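Local atomic coordinates of putative esterase Rv1847/MT1895 (Mycobacterium tuberculosis, PDB entry 3S4K), a protein that probably hydrolyses acyl-CoA thioesters, perhaps 1,4-dihydroxy-2-naphthoyl-CoA, as a member of the PaaI thioesterase family. Residues A[63-75]-A[106-120]. Residues are numbered along the deposited sequence; the frame is centred on the assembly and turned at random.
Sequences IESIASMAAFAWL and AEPLHRGRRQQLWLV. With SO4 (sulfate ion), chain G.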
ATOM      1  N   ILE A  63       4.484  -3.097  -4.803  1.00  7.16           N
ATOM      2  CA  ILE A  63       5.551  -2.116  -4.948  1.00  6.86           C
ATOM      3  C   ILE A  63       6.471  -2.201  -3.735  1.00  7.21           C
ATOM      4  O   ILE A  63       7.679  -2.240  -3.871  1.00  6.80           O
ATOM      5  CB  ILE A  63       4.934  -0.708  -5.188  1.00  6.29           C
ATOM      6  CG1 ILE A  63       4.427  -0.627  -6.624  1.00  7.87           C
ATOM      7  CG2 ILE A  63       5.923   0.464  -4.836  1.00  6.31           C
ATOM      8  CD1 ILE A  63       3.359   0.422  -6.847  1.00  9.44           C
ATOM      9  N   GLU A  64       5.893  -2.310  -2.547  1.00  6.46           N
ATOM     10  CA  GLU A  64       6.696  -2.396  -1.319  1.00  7.54           C
ATOM     11  C   GLU A  64       7.597  -3.635  -1.302  1.00  7.81           C
ATOM     12  O   GLU A  64       8.803  -3.546  -1.003  1.00  7.84           O
ATOM     13  CB  GLU A  64       5.759  -2.373  -0.103  1.00  7.63           C
ATOM     14  CG  GLU A  64       6.471  -2.364   1.255  1.00  9.87           C
ATOM     15  CD  GLU A  64       7.091  -1.032   1.615  1.00 13.16           C
ATOM     16  OE1 GLU A  64       6.862  -0.033   0.895  1.00 10.22           O
ATOM     17  OE2 GLU A  64       7.818  -0.992   2.645  1.00 17.73           O
ATOM     18  N   SER A  65       7.020  -4.786  -1.654  1.00  8.55           N
ATOM     19  CA  SER A  65       7.740  -6.055  -1.671  0.50  8.19           C
ATOM     20  C   SER A  65       8.884  -6.066  -2.677  1.00  7.96           C
ATOM     21  O   SER A  65      10.009  -6.452  -2.366  1.00  7.58           O
ATOM     22  CB  SER A  65       6.790  -7.212  -2.006  0.50  8.45           C
ATOM     23  OG  SER A  65       6.029  -7.585  -0.877  0.50  8.73           O
ATOM     24  N   ILE A  66       8.593  -5.670  -3.898  1.00  7.45           N
ATOM     25  CA  ILE A  66       9.603  -5.778  -4.972  1.00  6.72           C
ATOM     26  C   ILE A  66      10.776  -4.848  -4.668  1.00  7.69           C
ATOM     27  O   ILE A  66      11.943  -5.235  -4.766  1.00  7.69           O
ATOM     28  CB  ILE A  66       8.976  -5.523  -6.376  1.00  7.80           C
ATOM     29  CG1 ILE A  66       7.864  -6.540  -6.647  1.00  6.64           C
ATOM     30  CG2 ILE A  66      10.069  -5.669  -7.490  1.00  5.52           C
ATOM     31  CD1 ILE A  66       7.026  -6.297  -7.928  1.00  9.00           C
ATOM     32  N   ALA A  67      10.472  -3.616  -4.267  1.00  7.96           N
ATOM     33  CA  ALA A  67      11.486  -2.644  -3.859  1.00  8.43           C
ATOM     34  C   ALA A  67      12.326  -3.109  -2.666  1.00  8.50           C
ATOM     35  O   ALA A  67      13.561  -2.982  -2.669  1.00  8.86           O
ATOM     36  CB  ALA A  67      10.818  -1.300  -3.536  1.00  8.74           C
ATOM     37  N   SER A  68      11.667  -3.607  -1.618  1.00  8.73           N
ATOM     38  CA  SER A  68      12.402  -4.026  -0.429  1.00  9.03           C
ATOM     39  C   SER A  68      13.328  -5.192  -0.726  1.00  8.59           C
ATOM     40  O   SER A  68      14.434  -5.229  -0.199  1.00  8.31           O
ATOM     41  CB  SER A  68      11.466  -4.383   0.733  1.00  9.61           C
ATOM     42  OG  SER A  68      10.526  -3.356   0.958  1.00 13.01           O
ATOM     43  N   MET A  69      12.912  -6.134  -1.589  1.00  7.86           N
ATOM     44  CA  MET A  69      13.765  -7.286  -1.880  1.00  8.16           C
ATOM     45  C   MET A  69      14.971  -6.858  -2.735  1.00  7.62           C
ATOM     46  O   MET A  69      16.103  -7.294  -2.482  1.00  7.31           O
ATOM     47  CB  MET A  69      12.973  -8.418  -2.551  1.00  8.93           C
ATOM     48  CG  MET A  69      11.899  -9.024  -1.646  1.00 11.51           C
ATOM     49  SD  MET A  69      12.542  -9.790  -0.133  1.00 19.18           S
ATOM     50  CE  MET A  69      13.735 -10.826  -0.879  1.00 15.13           C
ATOM     51  N   ALA A  70      14.741  -5.968  -3.701  1.00  7.64           N
ATOM     52  CA  ALA A  70      15.838  -5.396  -4.493  1.00  7.74           C
ATOM     53  C   ALA A  70      16.833  -4.692  -3.549  1.00  7.62           C
ATOM     54  O   ALA A  70      18.069  -4.836  -3.669  1.00  8.00           O
ATOM     55  CB  ALA A  70      15.301  -4.411  -5.550  1.00  8.48           C
ATOM     56  N   ALA A  71      16.287  -3.932  -2.608  1.00  7.36           N
ATOM     57  CA  ALA A  71      17.112  -3.145  -1.684  1.00  7.94           C
ATOM     58  C   ALA A  71      17.962  -4.043  -0.799  1.00  7.88           C
ATOM     59  O   ALA A  71      19.141  -3.786  -0.581  1.00  8.54           O
ATOM     60  CB  ALA A  71      16.237  -2.204  -0.859  1.00  7.25           C
ATOM     61  N   PHE A  72      17.366  -5.123  -0.312  1.00  8.18           N
ATOM     62  CA  PHE A  72      18.103  -6.069   0.501  1.00  9.36           C
ATOM     63  C   PHE A  72      19.200  -6.747  -0.322  1.00  9.58           C
ATOM     64  O   PHE A  72      20.321  -6.912   0.142  1.00 10.48           O
ATOM     65  CB  PHE A  72      17.159  -7.100   1.058  1.00  9.77           C
ATOM     66  CG  PHE A  72      17.815  -8.061   1.977  1.00 12.00           C
ATOM     67  CD1 PHE A  72      17.876  -7.804   3.341  1.00 13.42           C
ATOM     68  CD2 PHE A  72      18.368  -9.242   1.487  1.00 15.13           C
ATOM     69  CE1 PHE A  72      18.480  -8.714   4.217  1.00 14.66           C
ATOM     70  CE2 PHE A  72      18.977 -10.153   2.354  1.00 15.33           C
ATOM     71  CZ  PHE A  72      19.044  -9.884   3.716  1.00 16.18           C
ATOM     72  N   ALA A  73      18.875  -7.122  -1.554  1.00  9.81           N
ATOM     73  CA  ALA A  73      19.860  -7.734  -2.427  1.00 10.25           C
ATOM     74  C   ALA A  73      21.039  -6.813  -2.696  1.00 10.22           C
ATOM     75  O   ALA A  73      22.175  -7.258  -2.666  1.00 10.95           O
ATOM     76  CB  ALA A  73      19.223  -8.197  -3.757  1.00  9.99           C
ATOM     77  N   TRP A  74      20.786  -5.542  -2.969  1.00  9.37           N
ATOM     78  CA  TRP A  74      21.882  -4.617  -3.217  1.00  9.47           C
ATOM     79  C   TRP A  74      22.727  -4.436  -1.948  1.00  9.91           C
ATOM     80  O   TRP A  74      23.957  -4.492  -2.008  1.00 10.80           O
ATOM     81  CB  TRP A  74      21.373  -3.269  -3.718  1.00  8.92           C
ATOM     82  CG  TRP A  74      22.475  -2.312  -3.966  1.00 10.15           C
ATOM     83  CD1 TRP A  74      23.261  -2.242  -5.075  1.00 11.47           C
ATOM     84  CD2 TRP A  74      22.958  -1.313  -3.061  1.00  9.46           C
ATOM     85  NE1 TRP A  74      24.189  -1.218  -4.938  1.00 12.10           N
ATOM     86  CE2 TRP A  74      24.016  -0.638  -3.707  1.00 10.03           C
ATOM     87  CE3 TRP A  74      22.570  -0.895  -1.777  1.00  8.61           C
ATOM     88  CZ2 TRP A  74      24.716   0.396  -3.099  1.00 12.81           C
ATOM     89  CZ3 TRP A  74      23.269   0.164  -1.180  1.00 10.69           C
ATOM     90  CH2 TRP A  74      24.323   0.788  -1.841  1.00 12.22           C
ATOM     91  N   LEU A  75      22.078  -4.224  -0.804  1.00  9.38           N
ATOM     92  CA  LEU A  75      22.824  -3.946   0.408  1.00 11.01           C
ATOM     93  C   LEU A  75      23.803  -5.078   0.726  1.00 12.08           C
ATOM     94  O   LEU A  75      24.908  -4.836   1.196  1.00 12.34           O
ATOM     95  CB  LEU A  75      21.887  -3.744   1.592  1.00 11.12           C
ATOM     96  CG  LEU A  75      22.528  -3.303   2.918  1.00 11.54           C
ATOM     97  CD1 LEU A  75      23.289  -2.011   2.794  1.00 13.26           C
ATOM     98  CD2 LEU A  75      21.446  -3.168   4.005  1.00 12.39           C
ATOM     99  N   ALA A 106      11.362  -3.326 -10.396  1.00  9.33           N
ATOM    100  CA  ALA A 106      12.038  -2.301  -9.595  1.00  9.17           C
ATOM    101  C   ALA A 106      13.335  -1.891 -10.282  1.00  9.30           C
ATOM    102  O   ALA A 106      14.101  -2.761 -10.711  1.00  9.17           O
ATOM    103  CB  ALA A 106      12.342  -2.784  -8.198  1.00  9.95           C
ATOM    104  N   GLU A 107      13.544  -0.576 -10.377  1.00  9.12           N
ATOM    105  CA  GLU A 107      14.778   0.063 -10.875  1.00 10.41           C
ATOM    106  C   GLU A 107      15.281   1.009  -9.805  1.00  9.19           C
ATOM    107  O   GLU A 107      14.485   1.641  -9.120  1.00  8.90           O
ATOM    108  CB  GLU A 107      14.505   0.971 -12.068  1.00 11.22           C
ATOM    109  CG  GLU A 107      13.886   0.426 -13.275  1.00 16.63           C
ATOM    110  CD  GLU A 107      13.383   1.586 -14.114  1.00 20.39           C
ATOM    111  OE1 GLU A 107      14.221   2.439 -14.525  1.00 24.61           O
ATOM    112  OE2 GLU A 107      12.160   1.704 -14.267  1.00 20.68           O
ATOM    113  N   PRO A 108      16.604   1.156  -9.670  1.00  8.65           N
ATOM    114  CA  PRO A 108      17.151   1.998  -8.639  1.00  8.92           C
ATOM    115  C   PRO A 108      17.186   3.487  -8.987  1.00  9.30           C
ATOM    116  O   PRO A 108      17.552   3.867 -10.108  1.00 10.10           O
ATOM    117  CB  PRO A 108      18.559   1.447  -8.470  1.00  9.82           C
ATOM    118  CG  PRO A 108      18.931   0.988  -9.834  1.00  8.88           C
ATOM    119  CD  PRO A 108      17.655   0.458 -10.426  1.00  9.82           C
ATOM    120  N   LEU A 109      16.769   4.312  -8.029  1.00  8.76           N
ATOM    121  CA  LEU A 109      16.909   5.758  -8.125  1.00  9.52           C
ATOM    122  C   LEU A 109      18.064   6.308  -7.298  1.00 10.04           C
ATOM    123  O   LEU A 109      18.711   7.262  -7.727  1.00 10.75           O
ATOM    124  CB  LEU A 109      15.603   6.458  -7.718  1.00  9.01           C
ATOM    125  CG  LEU A 109      14.369   6.017  -8.519  1.00  9.12           C
ATOM    126  CD1 LEU A 109      13.113   6.786  -8.042  1.00  9.72           C
ATOM    127  CD2 LEU A 109      14.563   6.217 -10.017  1.00 12.38           C
ATOM    128  N   HIS A 110      18.283   5.750  -6.108  1.00  9.29           N
ATOM    129  CA  HIS A 110      19.393   6.143  -5.235  1.00  9.70           C
ATOM    130  C   HIS A 110      19.771   4.955  -4.381  1.00 10.54           C
ATOM    131  O   HIS A 110      18.901   4.290  -3.824  1.00 10.09           O
ATOM    132  CB  HIS A 110      19.030   7.312  -4.308  1.00  9.90           C
ATOM    133  CG  HIS A 110      20.080   7.579  -3.268  1.00 10.60           C
ATOM    134  ND1 HIS A 110      21.265   8.216  -3.570  1.00 12.12           N
ATOM    135  CD2 HIS A 110      20.157   7.237  -1.956  1.00 12.44           C
ATOM    136  CE1 HIS A 110      22.012   8.285  -2.481  1.00 11.08           C
ATOM    137  NE2 HIS A 110      21.368   7.690  -1.487  1.00 12.17           N
ATOM    138  N   ARG A 111      21.066   4.679  -4.276  1.00 10.76           N
ATOM    139  CA  ARG A 111      21.532   3.622  -3.393  1.00 10.98           C
ATOM    140  C   ARG A 111      22.792   4.109  -2.686  1.00 11.22           C
ATOM    141  O   ARG A 111      23.842   4.227  -3.299  1.00 11.32           O
ATOM    142  CB  ARG A 111      21.821   2.353  -4.189  1.00 10.79           C
ATOM    143  CG  ARG A 111      20.597   1.737  -4.857  1.00 10.94           C
ATOM    144  CD  ARG A 111      20.965   0.570  -5.781  1.00 12.57           C
ATOM    145  NE  ARG A 111      21.637   1.060  -6.983  1.00 12.67           N
ATOM    146  CZ  ARG A 111      22.028   0.293  -7.996  1.00 14.13           C
ATOM    147  NH1 ARG A 111      21.848  -1.024  -7.965  1.00 15.68           N
ATOM    148  NH2 ARG A 111      22.617   0.842  -9.053  1.00 14.73           N
ATOM    149  N   GLY A 112      22.663   4.414  -1.406  1.00 11.74           N
ATOM    150  CA  GLY A 112      23.745   5.018  -0.649  1.00 12.10           C
ATOM    151  C   GLY A 112      23.965   4.292   0.656  1.00 12.08           C
ATOM    152  O   GLY A 112      23.348   3.243   0.921  1.00 11.56           O
ATOM    153  N   ARG A 113      24.847   4.851   1.473  1.00 12.57           N
ATOM    154  CA  ARG A 113      25.165   4.254   2.763  1.00 13.13           C
ATOM    155  C   ARG A 113      23.958   4.205   3.679  1.00 11.69           C
ATOM    156  O   ARG A 113      23.666   3.154   4.239  1.00 12.51           O
ATOM    157  CB  ARG A 113      26.297   5.002   3.455  1.00 14.36           C
ATOM    158  CG  ARG A 113      26.749   4.365   4.773  1.00 18.59           C
ATOM    159  CD  ARG A 113      27.936   5.095   5.363  1.00 24.14           C
ATOM    160  NE  ARG A 113      27.600   6.478   5.680  1.00 28.29           N
ATOM    161  CZ  ARG A 113      27.008   6.892   6.800  1.00 30.02           C
ATOM    162  NH1 ARG A 113      26.672   6.036   7.766  1.00 32.94           N
ATOM    163  NH2 ARG A 113      26.750   8.183   6.955  1.00 29.71           N
ATOM    164  N   ARG A 114      23.238   5.316   3.812  1.00 10.22           N
ATOM    165  CA  ARG A 114      22.142   5.365   4.784  1.00  9.61           C
ATOM    166  C   ARG A 114      20.787   4.969   4.238  1.00  8.48           C
ATOM    167  O   ARG A 114      19.981   4.376   4.969  1.00  8.06           O
ATOM    168  CB  ARG A 114      22.046   6.754   5.430  1.00  9.21           C
ATOM    169  CG  ARG A 114      23.147   6.993   6.424  1.00 10.64           C
ATOM    170  CD  ARG A 114      23.160   8.404   6.952  1.00 11.16           C
ATOM    171  NE  ARG A 114      21.970   8.672   7.770  1.00 11.23           N
ATOM    172  CZ  ARG A 114      21.879   9.612   8.701  1.00 10.78           C
ATOM    173  NH1 ARG A 114      22.916  10.402   8.970  1.00 11.40           N
ATOM    174  NH2 ARG A 114      20.737   9.769   9.360  1.00 10.12           N
ATOM    175  N   GLN A 115      20.507   5.360   2.987  1.00  8.36           N
ATOM    176  CA  GLN A 115      19.165   5.118   2.390  1.00  7.68           C
ATOM    177  C   GLN A 115      19.229   4.588   0.959  1.00  7.42           C
ATOM    178  O   GLN A 115      20.270   4.700   0.280  1.00  7.65           O
ATOM    179  CB  GLN A 115      18.298   6.392   2.434  1.00  8.30           C
ATOM    180  CG  GLN A 115      18.167   7.025   3.869  1.00  9.08           C
ATOM    181  CD  GLN A 115      17.008   8.022   4.000  1.00 12.94           C
ATOM    182  OE1 GLN A 115      16.003   7.900   3.340  1.00 14.83           O
ATOM    183  NE2 GLN A 115      17.156   9.002   4.892  1.00 18.73           N
ATOM    184  N   GLN A 116      18.104   4.014   0.529  1.00  6.72           N
ATOM    185  CA  GLN A 116      17.865   3.664  -0.849  1.00  7.28           C
ATOM    186  C   GLN A 116      16.510   4.179  -1.288  1.00  7.24           C
ATOM    187  O   GLN A 116      15.568   4.276  -0.490  1.00  6.75           O
ATOM    188  CB  GLN A 116      17.963   2.151  -1.114  1.00  6.96           C
ATOM    189  CG  GLN A 116      19.130   1.453  -0.459  1.00  8.34           C
ATOM    190  CD  GLN A 116      19.229   0.001  -0.842  1.00  7.63           C
ATOM    191  OE1 GLN A 116      19.016  -0.355  -2.020  1.00  8.58           O
ATOM    192  NE2 GLN A 116      19.548  -0.861   0.140  1.00  7.39           N
ATOM    193  N   LEU A 117      16.417   4.456  -2.580  1.00  6.55           N
ATOM    194  CA  LEU A 117      15.187   4.862  -3.198  1.00  7.35           C
ATOM    195  C   LEU A 117      15.018   4.014  -4.470  1.00  7.19           C
ATOM    196  O   LEU A 117      15.901   4.018  -5.351  1.00  7.66           O
ATOM    197  CB  LEU A 117      15.209   6.382  -3.457  1.00  7.67           C
ATOM    198  CG  LEU A 117      13.914   6.990  -3.995  1.00  9.53           C
ATOM    199  CD1 LEU A 117      12.828   6.967  -2.946  1.00 12.91           C
ATOM    200  CD2 LEU A 117      14.119   8.403  -4.543  1.00  8.74           C
ATOM    201  N   TRP A 118      13.901   3.287  -4.575  1.00  6.73           N
ATOM    202  CA  TRP A 118      13.606   2.396  -5.699  1.00  6.65           C
ATOM    203  C   TRP A 118      12.283   2.775  -6.373  1.00  6.61           C
ATOM    204  O   TRP A 118      11.333   3.154  -5.692  1.00  6.85           O
ATOM    205  CB  TRP A 118      13.502   0.932  -5.248  1.00  7.69           C
ATOM    206  CG  TRP A 118      14.846   0.354  -4.872  1.00  4.82           C
ATOM    207  CD1 TRP A 118      15.486   0.481  -3.693  1.00  7.72           C
ATOM    208  CD2 TRP A 118      15.701  -0.432  -5.708  1.00  6.23           C
ATOM    209  NE1 TRP A 118      16.689  -0.185  -3.716  1.00 10.18           N
ATOM    210  CE2 TRP A 118      16.859  -0.738  -4.956  1.00  7.96           C
ATOM    211  CE3 TRP A 118      15.608  -0.895  -7.022  1.00  8.10           C
ATOM    212  CZ2 TRP A 118      17.904  -1.514  -5.472  1.00  8.55           C
ATOM    213  CZ3 TRP A 118      16.659  -1.628  -7.538  1.00  7.98           C
ATOM    214  CH2 TRP A 118      17.787  -1.942  -6.760  1.00  7.21           C
ATOM    215  N   LEU A 119      12.245   2.687  -7.708  1.00  5.93           N
ATOM    216  CA  LEU A 119      11.030   2.874  -8.513  1.00  5.81           C
ATOM    217  C   LEU A 119      10.498   1.502  -8.940  1.00  6.58           C
ATOM    218  O   LEU A 119      11.253   0.662  -9.449  1.00  7.34           O
ATOM    219  CB  LEU A 119      11.349   3.673  -9.776  1.00  7.12           C
ATOM    220  CG  LEU A 119      10.271   3.677 -10.850  1.00  7.83           C
ATOM    221  CD1 LEU A 119       9.060   4.425 -10.331  1.00  8.86           C
ATOM    222  CD2 LEU A 119      10.801   4.352 -12.124  1.00  9.58           C
ATOM    223  N   VAL A 120       9.202   1.288  -8.752  1.00  5.90           N
ATOM    224  CA  VAL A 120       8.550   0.063  -9.189  1.00  5.94           C
ATOM    225  C   VAL A 120       7.380   0.436 -10.081  1.00  6.11           C
ATOM    226  O   VAL A 120       6.539   1.265  -9.701  1.00  7.09           O
ATOM    227  CB  VAL A 120       8.038  -0.759  -8.000  1.00  6.13           C
ATOM    228  CG1 VAL A 120       7.416  -2.082  -8.485  1.00  7.52           C
ATOM    229  CG2 VAL A 120       9.164  -0.983  -6.974  1.00  6.96           C
TER
HETATM  230  S   SO4 G 145      22.180   4.627  -7.771  1.00 31.91           S
HETATM  231  O1  SO4 G 145      20.996   3.830  -7.535  1.00 28.29           O
HETATM  232  O2  SO4 G 145      23.259   3.708  -8.175  1.00 32.49           O
HETATM  233  O3  SO4 G 145      21.884   5.522  -8.895  1.00 31.81           O
HETATM  234  O4  SO4 G 145      22.617   5.467  -6.609  1.00 26.78           O
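Helix 63-75 lies across strand 115-120 at an axis distance of 8.3 Å, their N-to-C directions 134° apart, and it also passes over the neighbouring strand segment 106-108. I63, A67 and A71 come opposite V120, W118 and Q116 in turn. I63 and V120 lie alongside, pointing opposite ways, the CG1 methylene of I63 against the CG1 methyl of V120, while CG2 of V120 touches both I63 O and A67 CB; I66 sets CG2 on A106 CB at 3.7 Å. Small residues on the next turns let the indole of W118 lie close under the helix: A70 CB sits 3.6 Å from the centroid of the six-membered ring of W118, a CH-pi contact nearly along the ring normal, and P108 CA backs the opposite face. In the ring plane, W118 NE1 gives a hydrogen bond of 2.9 Å to Q116 OE1. This bond steadies the amide of Q116, whose NE2 reaches A71 O at 3.0 Å (N-H...O 162°), coming from above the carbonyl plane on the face opposite L75 N; NE2 also gives a hydrogen bond to OD1 of N139 on strand 129-140. CG of W74 points away from the backbone N, which carries the indole over R111; R111 CD lies 3.6 Å from the centroid of its five-membered ring, and the guanidinium, tilted 35° to the indole, brings NH1 near CD1. D35 makes a salt bridge with R111 NH1, and a sulfate, probably from the crystallisation liquor, accepts from R111 N, NE and NH2. L109 and H110 both face L117, a classic beta bulge where the first arm of the hairpin turns a corner. A long helix packed against a curled antiparallel sheet is the hallmark of the hotdog fold of PaaI-type thioesterases.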